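Local coordinates for protein dihydropteroate synthase (Stenotrophomonas maltophilia, PDB 7L6P) that probably catalyses the condensation of para-aminobenzoate with 6-hydroxymethyl-7,8-dihydropterin diphosphate to give 7,8-dihydropteroate, a step of folate biosynthesis that uses magnesium, at residues H153-G156 / M161-D164. Residues are numbered along the deposited sequence; the frame is centred on the assembly and turned at random.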
loop_
_atom_site.group_PDB
_atom_site.type_symbol
_atom_site.label_atom_id
_atom_site.label_comp_id
_atom_site.label_asym_id
_atom_site.label_seq_id
_atom_site.Cartn_x
_atom_site.Cartn_y
_atom_site.Cartn_z
ATOM N N HIS A 153 -6.695 -22.334 -6.942
ATOM C CA HIS A 153 -7.464 -22.425 -8.170
ATOM C C HIS A 153 -6.593 -21.974 -9.328
ATOM O O HIS A 153 -5.946 -20.920 -9.254
ATOM C CB HIS A 153 -8.723 -21.564 -8.141
ATOM C CG HIS A 153 -9.430 -21.510 -9.462
ATOM N ND1 HIS A 153 -9.069 -20.643 -10.475
ATOM C CD2 HIS A 153 -10.461 -22.245 -9.946
ATOM C CE1 HIS A 153 -9.850 -20.840 -11.524
ATOM N NE2 HIS A 153 -10.703 -21.808 -11.229
ATOM N N MET A 154 -6.560 -22.787 -10.376
ATOM C CA MET A 154 -6.048 -22.367 -11.673
ATOM C C MET A 154 -6.875 -23.002 -12.774
ATOM O O MET A 154 -7.298 -24.152 -12.666
ATOM C CB MET A 154 -4.578 -22.731 -11.862
ATOM C CG MET A 154 -4.269 -24.213 -11.792
ATOM S SD MET A 154 -2.619 -24.597 -12.410
ATOM C CE MET A 154 -2.897 -24.204 -14.121
ATOM N N GLN A 155 -7.111 -22.228 -13.820
ATOM C CA GLN A 155 -7.616 -22.735 -15.082
ATOM C C GLN A 155 -6.406 -23.158 -15.904
ATOM O O GLN A 155 -5.425 -22.424 -15.970
ATOM C CB GLN A 155 -8.425 -21.657 -15.797
ATOM C CG GLN A 155 -9.619 -22.179 -16.561
ATOM C CD GLN A 155 -10.495 -21.067 -17.118
ATOM O OE1 GLN A 155 -11.667 -20.947 -16.755
ATOM N NE2 GLN A 155 -9.937 -20.256 -18.012
ATOM N N GLY A 156 -6.430 -24.374 -16.429
ATOM C CA GLY A 156 -5.304 -24.923 -17.154
ATOM C C GLY A 156 -4.591 -26.009 -16.370
ATOM O O GLY A 156 -5.070 -26.503 -15.347
ATOM N N MET A 161 -0.431 -22.831 -19.286
ATOM C CA MET A 161 -1.396 -21.836 -18.866
ATOM C C MET A 161 -2.229 -21.385 -20.059
ATOM O O MET A 161 -1.790 -21.428 -21.212
ATOM C CB MET A 161 -0.675 -20.648 -18.224
ATOM C CG MET A 161 -1.163 -20.260 -16.822
ATOM S SD MET A 161 -1.323 -21.639 -15.642
ATOM C CE MET A 161 0.334 -22.347 -15.666
ATOM N N GLN A 162 -3.464 -21.001 -19.766
ATOM C CA GLN A 162 -4.422 -20.626 -20.796
ATOM C C GLN A 162 -4.085 -19.289 -21.438
ATOM O O GLN A 162 -3.842 -18.300 -20.741
ATOM C CB GLN A 162 -5.810 -20.560 -20.195
ATOM C CG GLN A 162 -6.344 -21.884 -19.826
ATOM C CD GLN A 162 -7.831 -21.867 -19.920
ATOM O OE1 GLN A 162 -8.467 -20.934 -19.431
ATOM N NE2 GLN A 162 -8.406 -22.868 -20.588
ATOM N N ALA A 163 -4.102 -19.253 -22.770
ATOM C CA ALA A 163 -3.817 -18.009 -23.479
ATOM C C ALA A 163 -4.976 -17.022 -23.354
ATOM O O ALA A 163 -4.763 -15.834 -23.080
ATOM C CB ALA A 163 -3.506 -18.300 -24.951
ATOM N N ASP A 164 -6.209 -17.489 -23.586
ATOM C CA ASP A 164 -7.415 -16.673 -23.431
ATOM C C ASP A 164 -8.306 -17.229 -22.331
ATOM O O ASP A 164 -9.263 -17.966 -22.605
ATOM C CB ASP A 164 -8.183 -16.555 -24.745
ATOM C CG ASP A 164 -7.621 -15.469 -25.633
ATOM O OD1 ASP A 164 -7.379 -14.353 -25.112
ATOM O OD2 ASP A 164 -7.416 -15.717 -26.842
#
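Met-154 and Met-161 bring together the two arms of the loop that follows the fifth strand, 149-152, of the TIM barrel and leads to helix 170-188. In this fold the loops after the strands lie at the C-terminal end of the barrel, where the active site of TIM-barrel enzymes lies. The two side chains cross at about a right angle: the terminal methyl CE of Met-154 meets SD of Met-161 at 3.4 Å, with the CE methyl of Met-161 a little farther off, 4.0 Å from CE of Met-154. Both chains are bent. Met-154 has CG between its backbone N and carbonyl carbon (chi1 60°) and turns again at chi3, whereas Met-161 bends at both chi2 and chi3, which lays its sulfur closer than its methyl to the partner. The same sulfur sits 4.2 Å from the backbone O of Gln-155, a loose approach.

The second half of the contact pairs Gln-155 with Gln-162, whose side chains, each extended beyond CG, run at a slant to one another. The modelled separation of the facing amide ends is too short to be physical, so the placement of these two groups is doubtful and no bond can be inferred; as modelled, the amide planes are 73° apart. Tyr-167 and Pro-165 also touch Gln-155, from the connection that leads into helix 170-188.

The chain reverses between the two segments, and Gly-156 and Met-161 lie nearest in backbone register, their CA atoms 5.3 Å apart. The contact lies near the surface, with Met-154 on its buried side, where it also packs on Phe-203 and its carbonyl O accepts a hydrogen bond from Arg-134, and Met-161 on its exposed side. Between the methionine and glutamine pairs, CG of Gln-162 approaches CA of Gly-156 at 4.2 Å.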